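Local atomic coordinates of alpha-L-arabinofuranosidase B (Aspergillus kawachii, PDB entry 6SXT), a protein that hydrolyses terminal non-reducing alpha-L-arabinofuranosyl residues from arabinoxylan, arabinan and arabinogalactan, and is caught here bonded covalently to a ring-opened aziridine inhibitor. Residues C161-N166 and G177-I182; S171-A176 and D203-L208; L322-S327 and P424-N429; G432-S437 and N471-E476. One frame throughout, in Å; residues are numbered along the deposited sequence.

Interaction 1 of 4, residues C161-N166 and G177-I182. With LXE ([(1~{S},2~{S},3~{S},4~{S})-2-(hydroxymethyl)-3,4-bis(oxidanyl)cyclopentyl]azanium), chain G.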
loop_
_atom_site.group_PDB
_atom_site.type_symbol
_atom_site.label_atom_id
_atom_site.label_comp_id
_atom_site.label_asym_id
_atom_site.label_seq_id
_atom_site.Cartn_x
_atom_site.Cartn_y
_atom_site.Cartn_z
ATOM N N CYS A 161 10.901 -5.731 -2.932
ATOM C CA CYS A 161 11.473 -4.828 -1.952
ATOM C C CYS A 161 10.555 -3.606 -1.862
ATOM O O CYS A 161 10.157 -3.104 -2.921
ATOM C CB CYS A 161 12.844 -4.257 -2.293
ATOM S SG CYS A 161 14.261 -5.352 -1.929
ATOM N N PHE A 162 10.178 -3.175 -0.661
ATOM C CA PHE A 162 9.273 -1.997 -0.552
ATOM C C PHE A 162 10.163 -0.766 -0.433
ATOM O O PHE A 162 10.586 -0.397 0.685
ATOM C CB PHE A 162 8.315 -2.123 0.638
ATOM C CG PHE A 162 7.345 -0.976 0.642
ATOM C CD1 PHE A 162 6.348 -0.951 -0.301
ATOM C CD2 PHE A 162 7.500 0.116 1.491
ATOM C CE1 PHE A 162 5.459 0.104 -0.392
ATOM C CE2 PHE A 162 6.623 1.195 1.391
ATOM C CZ PHE A 162 5.615 1.174 0.462
ATOM N N ASP A 163 10.484 -0.166 -1.560
ATOM C CA ASP A 163 11.455 0.931 -1.657
ATOM C C ASP A 163 10.798 2.254 -2.068
ATOM O O ASP A 163 9.796 2.271 -2.770
ATOM C CB ASP A 163 12.602 0.689 -2.620
ATOM C CG ASP A 163 13.584 -0.384 -2.246
ATOM O OD1 ASP A 163 13.445 -1.008 -1.187
ATOM O OD2 ASP A 163 14.511 -0.625 -3.125
ATOM N N TYR A 164 11.436 3.345 -1.686
ATOM C CA TYR A 164 11.144 4.674 -2.248
ATOM C C TYR A 164 12.473 5.381 -2.405
ATOM O O TYR A 164 13.214 5.568 -1.410
ATOM C CB TYR A 164 10.223 5.510 -1.354
ATOM C CG TYR A 164 10.005 6.912 -1.852
ATOM C CD1 TYR A 164 9.345 7.141 -3.048
ATOM C CD2 TYR A 164 10.497 8.032 -1.187
ATOM C CE1 TYR A 164 9.133 8.416 -3.541
ATOM C CE2 TYR A 164 10.280 9.319 -1.645
ATOM C CZ TYR A 164 9.594 9.530 -2.836
ATOM O OH TYR A 164 9.421 10.813 -3.282
ATOM N N GLY A 165 12.805 5.774 -3.640
ATOM C CA GLY A 165 13.993 6.587 -3.880
ATOM C C GLY A 165 14.687 6.311 -5.194
ATOM O O GLY A 165 14.043 6.012 -6.191
ATOM N N ASN A 166 16.010 6.454 -5.192
ATOM C CA ASN A 166 16.838 6.589 -6.408
ATOM C C ASN A 166 17.171 5.198 -6.949
ATOM O O ASN A 166 17.612 4.323 -6.162
ATOM C CB ASN A 166 18.111 7.350 -6.051
ATOM C CG ASN A 166 18.820 8.013 -7.216
ATOM O OD1 ASN A 166 19.031 7.351 -8.244
ATOM N ND2 ASN A 166 19.142 9.288 -7.093
ATOM N N GLY A 177 25.740 0.012 -5.793
ATOM C CA GLY A 177 25.873 1.459 -5.871
ATOM C C GLY A 177 24.972 2.144 -6.881
ATOM O O GLY A 177 25.063 3.373 -6.970
ATOM N N HIS A 178 24.174 1.385 -7.617
ATOM C CA HIS A 178 23.276 1.922 -8.660
ATOM C C HIS A 178 21.862 2.147 -8.099
ATOM O O HIS A 178 20.915 2.312 -8.871
ATOM C CB HIS A 178 23.251 1.013 -9.895
ATOM C CG HIS A 178 24.564 1.087 -10.636
ATOM N ND1 HIS A 178 24.682 1.743 -11.853
ATOM C CD2 HIS A 178 25.805 0.615 -10.335
ATOM C CE1 HIS A 178 25.949 1.678 -12.276
ATOM N NE2 HIS A 178 26.646 0.952 -11.403
ATOM N N MET A 179 21.765 2.214 -6.785
ATOM C CA MET A 179 20.491 2.541 -6.099
ATOM C C MET A 179 20.833 3.272 -4.814
ATOM O O MET A 179 21.892 3.058 -4.196
ATOM C CB MET A 179 19.717 1.278 -5.716
ATOM C CG MET A 179 18.895 0.752 -6.853
ATOM S SD MET A 179 18.057 -0.771 -6.435
ATOM C CE MET A 179 16.836 -0.051 -5.331
ATOM N N GLU A 180 19.913 4.115 -4.378
ATOM C CA GLU A 180 19.910 4.614 -2.990
ATOM C C GLU A 180 18.457 4.952 -2.637
ATOM O O GLU A 180 17.948 6.027 -3.088
ATOM C CB GLU A 180 20.767 5.845 -2.897
ATOM C CG GLU A 180 20.937 6.358 -1.469
ATOM C CD GLU A 180 21.952 7.474 -1.393
ATOM O OE1 GLU A 180 21.708 8.572 -1.912
ATOM O OE2 GLU A 180 23.049 7.199 -0.794
ATOM N N ALA A 181 17.824 4.039 -1.933
ATOM C CA ALA A 181 16.388 4.160 -1.644
ATOM C C ALA A 181 16.091 3.668 -0.234
ATOM O O ALA A 181 16.740 2.779 0.318
ATOM C CB ALA A 181 15.620 3.386 -2.681
ATOM N N ILE A 182 15.095 4.313 0.367
ATOM C CA ILE A 182 14.438 3.821 1.594
ATOM C C ILE A 182 13.865 2.442 1.351
ATOM O O ILE A 182 13.142 2.261 0.369
ATOM C CB ILE A 182 13.355 4.800 2.051
ATOM C CG1 ILE A 182 13.927 6.164 2.382
ATOM C CG2 ILE A 182 12.572 4.194 3.209
ATOM C CD1 ILE A 182 12.848 7.252 2.448
HETATM C "C1'" LXE G . 18.716 -5.292 -6.883
HETATM C "C2'" LXE G . 17.356 -4.603 -6.756
HETATM O "O2'" LXE G . 17.253 -3.513 -7.598
HETATM C "C3'" LXE G . 17.367 -4.250 -5.333
HETATM O "O3'" LXE G . 16.013 -3.764 -4.947
HETATM C "C4'" LXE G . 17.653 -5.595 -4.701
HETATM C "C5'" LXE G . 18.258 -5.483 -3.314
HETATM O "O5'" LXE G . 19.401 -4.659 -3.237
HETATM C "C6'" LXE G . 18.630 -6.274 -5.742
HETATM N "N1'" LXE G . 17.969 -7.551 -6.139
HETATM O O HOH W 1 20.386 5.026 -8.621
#

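Interaction 2 of 4, residues S171-A176 and D203-L208. With LXE ([(1~{S},2~{S},3~{S},4~{S})-2-(hydroxymethyl)-3,4-bis(oxidanyl)cyclopentyl]azanium), chain G.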
loop_
_atom_site.group_PDB
_atom_site.type_symbol
_atom_site.label_atom_id
_atom_site.label_comp_id
_atom_site.label_asym_id
_atom_site.label_seq_id
_atom_site.Cartn_x
_atom_site.Cartn_y
_atom_site.Cartn_z
ATOM N N SER A 171 15.385 -0.266 -15.213
ATOM C CA SER A 171 14.566 -1.216 -14.457
ATOM C C SER A 171 15.296 -2.551 -14.299
ATOM O O SER A 171 14.644 -3.573 -14.056
ATOM C CB SER A 171 13.198 -1.394 -15.033
ATOM O OG SER A 171 12.589 -0.134 -15.337
ATOM N N THR A 172 16.628 -2.545 -14.404
ATOM C CA THR A 172 17.423 -3.776 -14.203
ATOM C C THR A 172 18.551 -3.535 -13.209
ATOM O O THR A 172 18.881 -2.377 -12.895
ATOM C CB THR A 172 18.030 -4.288 -15.542
ATOM O OG1 THR A 172 19.079 -3.410 -15.942
ATOM C CG2 THR A 172 16.973 -4.406 -16.621
ATOM N N ASP A 173 19.087 -4.638 -12.681
ATOM C CA ASP A 173 20.223 -4.606 -11.728
ATOM C C ASP A 173 21.504 -4.299 -12.499
ATOM O O ASP A 173 22.018 -5.218 -13.158
ATOM C CB ASP A 173 20.287 -5.920 -10.970
ATOM C CG ASP A 173 21.358 -5.984 -9.904
ATOM O OD1 ASP A 173 22.273 -5.126 -9.914
ATOM O OD2 ASP A 173 21.301 -6.964 -9.123
ATOM N N THR A 174 21.999 -3.090 -12.398
ATOM C CA THR A 174 23.261 -2.628 -13.007
ATOM C C THR A 174 24.395 -2.602 -11.992
ATOM O O THR A 174 25.457 -2.052 -12.327
ATOM C CB THR A 174 23.027 -1.300 -13.711
ATOM O OG1 THR A 174 22.533 -0.377 -12.725
ATOM C CG2 THR A 174 22.039 -1.455 -14.840
ATOM N N GLY A 175 24.172 -3.127 -10.795
ATOM C CA GLY A 175 25.251 -3.371 -9.840
ATOM C C GLY A 175 25.186 -2.614 -8.541
ATOM O O GLY A 175 24.445 -1.604 -8.421
ATOM N N ALA A 176 26.064 -3.001 -7.636
ATOM C CA ALA A 176 26.255 -2.312 -6.342
ATOM C C ALA A 176 26.429 -0.822 -6.586
ATOM O O ALA A 176 27.246 -0.383 -7.451
ATOM C CB ALA A 176 27.455 -2.896 -5.615
ATOM N N ASP A 203 18.471 0.610 0.470
ATOM C CA ASP A 203 18.733 -0.279 -0.688
ATOM C C ASP A 203 19.771 0.434 -1.523
ATOM O O ASP A 203 19.502 1.488 -2.124
ATOM C CB ASP A 203 17.441 -0.581 -1.433
ATOM C CG ASP A 203 17.549 -1.689 -2.458
ATOM O OD1 ASP A 203 18.737 -2.088 -2.717
ATOM O OD2 ASP A 203 16.445 -2.175 -2.883
ATOM N N MET A 204 20.968 -0.186 -1.612
ATOM C CA MET A 204 22.073 0.354 -2.441
ATOM C C MET A 204 22.360 -0.600 -3.611
ATOM O O MET A 204 23.360 -0.357 -4.289
ATOM C CB MET A 204 23.324 0.561 -1.595
ATOM C CG MET A 204 23.132 1.605 -0.519
ATOM S SD MET A 204 24.719 2.106 0.236
ATOM C CE MET A 204 24.117 2.857 1.753
ATOM N N GLU A 205 21.463 -1.544 -3.843
ATOM C CA GLU A 205 21.513 -2.617 -4.868
ATOM C C GLU A 205 22.479 -3.730 -4.404
ATOM O O GLU A 205 23.622 -3.438 -3.999
ATOM C CB GLU A 205 21.874 -2.062 -6.244
ATOM C CG GLU A 205 21.776 -3.083 -7.374
ATOM C CD GLU A 205 20.417 -3.712 -7.597
ATOM O OE1 GLU A 205 19.750 -3.477 -8.598
ATOM O OE2 GLU A 205 19.873 -4.555 -6.628
ATOM N N ASN A 206 21.957 -4.938 -4.497
ATOM C CA ASN A 206 22.578 -6.201 -4.021
ATOM C C ASN A 206 22.883 -6.071 -2.539
ATOM O O ASN A 206 23.763 -6.762 -2.007
ATOM C CB ASN A 206 23.835 -6.535 -4.833
ATOM C CG ASN A 206 23.561 -6.553 -6.332
ATOM O OD1 ASN A 206 24.413 -6.107 -7.089
ATOM N ND2 ASN A 206 22.424 -7.054 -6.760
ATOM N N ASN A 207 22.076 -5.291 -1.828
ATOM C CA ASN A 207 22.216 -5.125 -0.371
ATOM C C ASN A 207 21.109 -4.153 0.079
ATOM O O ASN A 207 21.062 -3.076 -0.463
ATOM C CB ASN A 207 23.577 -4.607 0.073
ATOM C CG ASN A 207 24.503 -5.696 0.627
ATOM O OD1 ASN A 207 24.099 -6.550 1.428
ATOM N ND2 ASN A 207 25.715 -5.734 0.076
ATOM N N LEU A 208 20.414 -4.555 1.139
ATOM C CA LEU A 208 19.686 -3.626 2.033
ATOM C C LEU A 208 20.597 -3.474 3.231
ATOM O O LEU A 208 20.999 -4.512 3.821
ATOM C CB LEU A 208 18.357 -4.241 2.412
ATOM C CG LEU A 208 17.417 -4.643 1.285
ATOM C CD1 LEU A 208 16.146 -5.236 1.854
ATOM C CD2 LEU A 208 17.096 -3.494 0.381
HETATM C "C1'" LXE G . 18.716 -5.292 -6.883
HETATM C "C2'" LXE G . 17.356 -4.603 -6.756
HETATM O "O2'" LXE G . 17.253 -3.513 -7.598
HETATM C "C3'" LXE G . 17.367 -4.250 -5.333
HETATM O "O3'" LXE G . 16.013 -3.764 -4.947
HETATM C "C4'" LXE G . 17.653 -5.595 -4.701
HETATM C "C5'" LXE G . 18.258 -5.483 -3.314
HETATM O "O5'" LXE G . 19.401 -4.659 -3.237
HETATM C "C6'" LXE G . 18.630 -6.274 -5.742
HETATM N "N1'" LXE G . 17.969 -7.551 -6.139
#

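Interaction 3 of 4, residues L322-S327 and P424-N429. With NAG (2-acetamido-2-deoxy-beta-D-glucopyranose), chain D.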
loop_
_atom_site.group_PDB
_atom_site.type_symbol
_atom_site.label_atom_id
_atom_site.label_comp_id
_atom_site.label_asym_id
_atom_site.label_seq_id
_atom_site.Cartn_x
_atom_site.Cartn_y
_atom_site.Cartn_z
ATOM N N LEU A 322 -11.736 2.208 7.547
ATOM C CA LEU A 322 -11.705 1.285 6.405
ATOM C C LEU A 322 -13.105 0.748 6.045
ATOM O O LEU A 322 -13.191 0.028 5.050
ATOM C CB LEU A 322 -10.831 0.085 6.806
ATOM C CG LEU A 322 -9.333 0.349 6.667
ATOM C CD1 LEU A 322 -8.531 -0.581 7.521
ATOM C CD2 LEU A 322 -8.868 0.284 5.213
ATOM N N VAL A 323 -14.136 1.078 6.799
ATOM C CA VAL A 323 -15.437 0.379 6.697
ATOM C C VAL A 323 -16.528 1.372 6.347
ATOM O O VAL A 323 -16.504 2.529 6.818
ATOM C CB VAL A 323 -15.728 -0.351 8.014
ATOM C CG1 VAL A 323 -17.087 -1.024 7.984
ATOM C CG2 VAL A 323 -14.644 -1.348 8.276
ATOM N N SER A 324 -17.430 0.951 5.495
ATOM C CA SER A 324 -18.684 1.676 5.241
ATOM C C SER A 324 -19.814 0.679 5.026
ATOM O O SER A 324 -19.539 -0.531 4.852
ATOM C CB SER A 324 -18.549 2.614 4.055
ATOM O OG SER A 324 -18.424 1.929 2.838
ATOM N N GLY A 325 -21.032 1.210 4.907
ATOM C CA GLY A 325 -22.199 0.351 4.661
ATOM C C GLY A 325 -22.659 -0.339 5.945
ATOM O O GLY A 325 -22.225 -0.039 7.054
ATOM N N PRO A 326 -23.631 -1.268 5.803
ATOM C CA PRO A 326 -24.191 -1.942 6.963
ATOM C C PRO A 326 -23.191 -2.633 7.894
ATOM O O PRO A 326 -23.340 -2.646 9.120
ATOM C CB PRO A 326 -25.126 -2.974 6.332
ATOM C CG PRO A 326 -24.806 -3.042 4.891
ATOM C CD PRO A 326 -24.192 -1.703 4.536
ATOM N N SER A 327 -22.171 -3.214 7.361
ATOM C CA SER A 327 -21.196 -3.851 8.330
ATOM C C SER A 327 -21.800 -4.855 9.360
ATOM O O SER A 327 -22.941 -5.381 9.195
ATOM C CB SER A 327 -20.397 -2.811 9.069
ATOM O OG SER A 327 -19.195 -3.363 9.593
ATOM N N PRO A 424 -15.808 -4.349 5.087
ATOM C CA PRO A 424 -17.103 -4.104 4.483
ATOM C C PRO A 424 -17.087 -2.704 3.863
ATOM O O PRO A 424 -16.535 -1.747 4.466
ATOM C CB PRO A 424 -18.096 -4.212 5.626
ATOM C CG PRO A 424 -17.350 -5.041 6.655
ATOM C CD PRO A 424 -15.900 -4.651 6.518
ATOM N N GLN A 425 -17.760 -2.641 2.733
ATOM C CA GLN A 425 -17.945 -1.372 1.989
ATOM C C GLN A 425 -19.410 -1.311 1.577
ATOM O O GLN A 425 -19.973 -2.361 1.153
ATOM C CB GLN A 425 -17.026 -1.385 0.784
ATOM C CG GLN A 425 -17.033 -0.056 0.019
ATOM C CD GLN A 425 -16.093 -0.010 -1.144
ATOM O OE1 GLN A 425 -15.048 -0.686 -1.192
ATOM N NE2 GLN A 425 -16.421 0.862 -2.112
ATOM N N ALA A 426 -20.037 -0.161 1.648
ATOM C CA ALA A 426 -21.408 -0.025 1.121
ATOM C C ALA A 426 -21.448 -0.670 -0.268
ATOM O O ALA A 426 -20.641 -0.352 -1.151
ATOM C CB ALA A 426 -21.781 1.448 1.111
ATOM N N ALA A 427 -22.417 -1.562 -0.546
ATOM C CA ALA A 427 -22.416 -2.336 -1.782
ATOM C C ALA A 427 -22.331 -1.427 -3.006
ATOM O O ALA A 427 -23.041 -0.399 -3.076
ATOM C CB ALA A 427 -23.653 -3.214 -1.899
ATOM N N LEU A 428 -21.556 -1.839 -3.977
ATOM C CA LEU A 428 -21.399 -1.048 -5.214
ATOM C C LEU A 428 -22.738 -0.900 -5.941
ATOM O O LEU A 428 -22.918 0.110 -6.639
ATOM C CB LEU A 428 -20.335 -1.619 -6.113
ATOM C CG LEU A 428 -18.926 -1.688 -5.540
ATOM C CD1 LEU A 428 -17.930 -1.985 -6.660
ATOM C CD2 LEU A 428 -18.531 -0.440 -4.790
ATOM N N ASN A 429 -23.666 -1.869 -5.824
ATOM C CA ASN A 429 -24.997 -1.719 -6.458
ATOM C C ASN A 429 -26.054 -1.250 -5.475
ATOM O O ASN A 429 -27.234 -1.268 -5.834
ATOM C CB ASN A 429 -25.383 -3.027 -7.173
ATOM C CG ASN A 429 -25.769 -4.115 -6.207
ATOM O OD1 ASN A 429 -25.756 -3.882 -5.002
ATOM N ND2 ASN A 429 -26.076 -5.278 -6.770
HETATM C C1 NAG D . -24.335 3.373 -5.053
HETATM C C2 NAG D . -25.790 2.983 -5.281
HETATM C C3 NAG D . -26.675 3.537 -4.150
HETATM C C4 NAG D . -26.102 3.166 -2.772
HETATM C C5 NAG D . -24.590 3.356 -2.695
HETATM C C6 NAG D . -23.988 2.721 -1.415
HETATM C C7 NAG D . -26.249 2.593 -7.668
HETATM C C8 NAG D . -26.647 3.188 -8.974
HETATM N N2 NAG D . -26.240 3.416 -6.608
HETATM O O3 NAG D . -28.058 3.067 -4.264
HETATM O O4 NAG D . -26.798 3.855 -1.729
HETATM O O5 NAG D . -23.880 2.797 -3.815
HETATM O O6 NAG D . -24.329 1.302 -1.358
HETATM O O7 NAG D . -25.951 1.401 -7.568
HETATM O O HOH W 2 -15.063 0.251 3.143
#

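Interaction 4 of 4, residues G432-S437 and N471-E476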
loop_
_atom_site.group_PDB
_atom_site.type_symbol
_atom_site.label_atom_id
_atom_site.label_comp_id
_atom_site.label_asym_id
_atom_site.label_seq_id
_atom_site.Cartn_x
_atom_site.Cartn_y
_atom_site.Cartn_z
ATOM N N GLY A 432 -26.851 -4.126 0.051
ATOM C CA GLY A 432 -26.084 -4.731 1.157
ATOM C C GLY A 432 -24.644 -4.266 1.182
ATOM O O GLY A 432 -24.388 -3.043 1.366
ATOM N N THR A 433 -23.706 -5.208 1.142
ATOM C CA THR A 433 -22.286 -4.957 1.407
ATOM C C THR A 433 -21.468 -5.469 0.239
ATOM O O THR A 433 -21.824 -6.432 -0.417
ATOM C CB THR A 433 -21.845 -5.623 2.719
ATOM O OG1 THR A 433 -20.563 -5.087 3.053
ATOM C CG2 THR A 433 -21.763 -7.133 2.575
ATOM N N SER A 434 -20.326 -4.839 0.008
ATOM C CA SER A 434 -19.236 -5.404 -0.787
ATOM C C SER A 434 -18.105 -5.691 0.208
ATOM O O SER A 434 -17.825 -4.836 1.059
ATOM C CB SER A 434 -18.788 -4.512 -1.918
ATOM O OG SER A 434 -19.887 -4.294 -2.824
ATOM N N LEU A 435 -17.391 -6.784 0.048
ATOM C CA LEU A 435 -16.349 -7.150 1.028
ATOM C C LEU A 435 -14.983 -7.015 0.354
ATOM O O LEU A 435 -14.602 -7.822 -0.518
ATOM C CB LEU A 435 -16.616 -8.594 1.500
ATOM C CG LEU A 435 -17.891 -8.739 2.329
ATOM C CD1 LEU A 435 -18.170 -10.219 2.623
ATOM C CD2 LEU A 435 -17.746 -7.989 3.616
ATOM N N ARG A 436 -14.268 -5.930 0.702
ATOM C CA ARG A 436 -12.991 -5.606 0.049
ATOM C C ARG A 436 -11.857 -6.333 0.773
ATOM O O ARG A 436 -11.802 -6.293 1.969
ATOM C CB ARG A 436 -12.771 -4.089 0.138
ATOM C CG ARG A 436 -11.620 -3.587 -0.717
ATOM C CD ARG A 436 -11.488 -2.071 -0.731
ATOM N NE ARG A 436 -11.162 -1.628 0.601
ATOM C CZ ARG A 436 -11.999 -1.044 1.477
ATOM N NH1 ARG A 436 -13.254 -0.773 1.168
ATOM N NH2 ARG A 436 -11.580 -0.750 2.712
ATOM N N SER A 437 -10.944 -6.931 0.043
ATOM C CA SER A 437 -9.741 -7.545 0.629
ATOM C C SER A 437 -8.945 -6.456 1.347
ATOM O O SER A 437 -8.625 -5.452 0.709
ATOM C CB SER A 437 -8.932 -8.243 -0.376
ATOM O OG SER A 437 -7.646 -8.605 0.144
ATOM N N ASN A 471 -22.618 -5.853 -9.584
ATOM C CA ASN A 471 -23.638 -6.773 -9.002
ATOM C C ASN A 471 -22.959 -7.981 -8.344
ATOM O O ASN A 471 -23.376 -8.351 -7.199
ATOM C CB ASN A 471 -24.623 -7.198 -10.093
ATOM C CG ASN A 471 -25.578 -6.094 -10.461
ATOM O OD1 ASN A 471 -25.891 -5.215 -9.663
ATOM N ND2 ASN A 471 -26.134 -6.209 -11.664
ATOM N N ASP A 472 -21.926 -8.518 -8.965
ATOM C CA ASP A 472 -21.264 -9.781 -8.543
ATOM C C ASP A 472 -20.407 -9.568 -7.289
ATOM O O ASP A 472 -19.990 -10.580 -6.715
ATOM C CB ASP A 472 -20.428 -10.410 -9.637
ATOM C CG ASP A 472 -21.190 -10.848 -10.897
ATOM O OD1 ASP A 472 -22.465 -10.743 -10.895
ATOM O OD2 ASP A 472 -20.480 -11.222 -11.837
ATOM N N VAL A 473 -20.204 -8.310 -6.851
ATOM C CA VAL A 473 -19.484 -8.037 -5.580
ATOM C C VAL A 473 -20.425 -7.460 -4.531
ATOM O O VAL A 473 -19.930 -7.015 -3.480
ATOM C CB VAL A 473 -18.259 -7.123 -5.810
ATOM C CG1 VAL A 473 -17.305 -7.682 -6.830
ATOM C CG2 VAL A 473 -18.666 -5.676 -6.112
ATOM N N SER A 474 -21.735 -7.502 -4.724
ATOM C CA SER A 474 -22.702 -6.940 -3.785
ATOM C C SER A 474 -23.514 -8.091 -3.187
ATOM O O SER A 474 -24.100 -8.877 -3.987
ATOM C CB SER A 474 -23.591 -5.928 -4.454
ATOM O OG SER A 474 -22.798 -4.812 -4.937
ATOM N N PHE A 475 -23.559 -8.177 -1.880
ATOM C CA PHE A 475 -24.255 -9.279 -1.156
ATOM C C PHE A 475 -25.132 -8.698 -0.081
ATOM O O PHE A 475 -24.709 -7.840 0.695
ATOM C CB PHE A 475 -23.242 -10.240 -0.546
ATOM C CG PHE A 475 -22.351 -10.849 -1.572
ATOM C CD1 PHE A 475 -22.710 -12.002 -2.279
ATOM C CD2 PHE A 475 -21.151 -10.242 -1.915
ATOM C CE1 PHE A 475 -21.870 -12.550 -3.213
ATOM C CE2 PHE A 475 -20.317 -10.798 -2.860
ATOM C CZ PHE A 475 -20.659 -11.949 -3.525
ATOM N N GLU A 476 -26.366 -9.200 0.036
ATOM C CA GLU A 476 -27.247 -8.819 1.145
ATOM C C GLU A 476 -26.938 -9.653 2.372
ATOM O O GLU A 476 -26.741 -10.880 2.251
ATOM C CB GLU A 476 -28.708 -8.994 0.742
ATOM C CG GLU A 476 -29.199 -7.911 -0.207
ATOM C CD GLU A 476 -29.528 -6.577 0.445
ATOM O OE1 GLU A 476 -29.318 -6.402 1.659
ATOM O OE2 GLU A 476 -30.030 -5.713 -0.299
HETATM O O HOH W 3 -17.714 -8.016 -2.388
#

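Interaction 1 of 4, residues C161-N166 and G177-I182
Y164 with I182 and N166 with E180 form antiparallel hydrogen-bonded pairs, and between them lies the non-hydrogen-bonded pair G165 with A181, whose CA atoms are 4.1 Å apart. Y164 N reaches I182 O at 2.9 Å in the carbonyl plane. The chain turns a corner at G165; beyond it N166 N meets E180 O from 47° above the carbonyl plane. The close approach at the corner is possible because G165 has no side chain: A181 CB lies against G165 CA at 3.8 Å. On one face of the sheet, I182 CD1 meets the edge of the Y164 ring, 4.4 Å from Y164 CD2, while the ring's hydroxyl bonds to H19. N166 shares that face; N166 OD1 accepts a hydrogen bond from water 1 at 2.7 Å, and its amide is also held by A139, E145 and G272. D163 and M179 sit nearer the ligand, their side chains crossing at about a right angle. The bend at chi3 (72°) carries M179 CE to D163 OD2 at 3.3 Å; M179 SD, one atom earlier, lies 3.1 Å from LXE O2'. D163 OD2 also lies close to D203 OD2, two like charges together. C161, in a vicinal disulfide with C160 across a cis peptide, brings SG to 3.8 Å from LXE O3'. The ladder thus ends in residues lining the arabinofuranose-binding pocket of the GH54 catalytic domain.

Interaction 2 of 4, residues S171-A176 and D203-L208
The carboxylate of D173 and the esterified carboxyl group of E205 are stacked, their planes 18° apart, with D173 CG 3.3 Å from E205 OE1. N206 comes at D173 from the opposite direction, and its ND2 donates to D173 OD2 at 2.6 Å. This bond meets the oxygen on its syn side, 21° out of the carboxylate plane, yet lies close to the plane of the N206 amide. The other oxygen, D173 OD1, accepts from G175 N in an Asx turn, so the D173 carboxylate is gripped at both ends and its rotation is restrained. With CG anti to its backbone N (chi1 -173°) and a bend at chi2, E205 passes over the G175 carbonyl, CG lying 3.2 Å from G175 O, before its carboxyl group turns to the inhibitor. E205 OE2 is bonded covalently to LXE C1' at 1.4 Å, and E205 OE2 accepts the N-H of N206 on its anti lone pair. LXE O2' donates to E205 OE1 at 2.7 Å. D203 holds the far side of the ring: its OD1 takes LXE O5' and its OD2 takes LXE O3' at 2.6 Å, while D203 OD1 also accepts from E205 N in a second Asx turn. The covalent link identifies E205 as the nucleophile directly. Because the inhibitor mimics the sugar, the adduct resembles the glycosyl-enzyme intermediate of a retaining hydrolase, with D281, the proton donor, also hydrogen-bonded to the ligand.

Interaction 3 of 4, residues L322-S327 and P424-N429
P424, the buried start of the second segment, lies with its ring against V323, where P424 CD is 3.9 Å from V323 CG2. Its CG also approaches S327 OG at the same distance, and F386 and F328 pack on the ring too. The P424 carbonyl oxygen is gripped from several directions: S324 N donates to P424 O at 3.0 Å from 37° above the carbonyl plane, V323 CA sends a CA-H...O contact, and water 2 donates to both P424 O and L322 O, bridging the two segments. Q425 points its CB away from segment 322-327, but Q425 CG still passes S324 OG at 3.7 Å, and the chain extended beyond it takes the amide oxygen to Y444 and R436. This strand, 422-426, belongs to the arabinose-binding domain, a beta-trefoil, and the segment 322-327, which has no regular secondary structure, runs beside it. A426 N then donates to S324 OG at 2.9 Å in an almost straight bond (169°); chi1 69° sets S324 OG between its own N and carbonyl carbon, where the A426 N-H points at it. Next to it, A426 CA and G325 CA come to 3.6 Å, an approach that the missing side chain of G325 permits. At A427 the backbone carbonyl meets the sugar: NAG O6 donates to A427 O at 2.7 Å. L428 O accepts a hydrogen bond from N67, the predicted glycosylation site next to this sugar, and N429 ND2 reaches N471 and T339.

Interaction 4 of 4, residues G432-S437 and N471-E476
V473 O is gripped by three groups: S434 OG donates to it at 2.8 Å, water 3 donates at 2.7 Å from its oxygen to V473 O, and S434 CA adds a CA-H...O contact. The hydroxyl comes from 51° above the carbonyl plane, and the water in turn accepts from L435 N, so the oxygen at the exit of helix 469-472 is well satisfied. The site lies in the beta-trefoil of the arabinose-binding domain, where strand 433-437 meets strand 475-479 through one antiparallel bridge, T433 with F475. Both bonds of that hydrogen-bonded pair are nearly straight: T433 N reaches F475 O at 2.9 Å with an angle of 171°, and F475 N meets T433 O in the carbonyl plane. G432, without a side chain, continues the approach, its CA 3.4 Å from F475 O. With chi1 at -61°, S434 OG lies beside its own backbone N and faces V473 O; that hydroxyl oxygen also accepts from L428 N and lies 3.6 Å from S474 OG, which bonds to N470 O. The bridge lies beside the arabinose site, since the F475 side chain is about 4 Å from those of the substrate-binding H447 and L452; D472, another substrate-binding residue nearby, forms a salt bridge with R446. Around the F475 ring T433 O lies at the edge, 4.1 Å from F475 CD2, with the oxygen of water 3 also in the ring plane.

From the N terminus, interaction 1 closes a short loop of ten residues between 161-166 and 177-182. Interaction 2 starts inside that loop, at 171-176, and reaches out to 203-208, so the two cross; A181 O with D203 N joins them, and both touch LXE in the catalytic domain. Interaction 3 then opens after both have closed, tying 322-327, where the chain enters the arabinose-binding domain, to a strand almost a hundred residues later. Interaction 4 follows in series, closing a loop of 33 residues between 432-437 and 471-476, and its strand pairs with that of interaction 3 through Q425 O and S434 N. The centres of interactions 1 and 3 are about 37 Å apart.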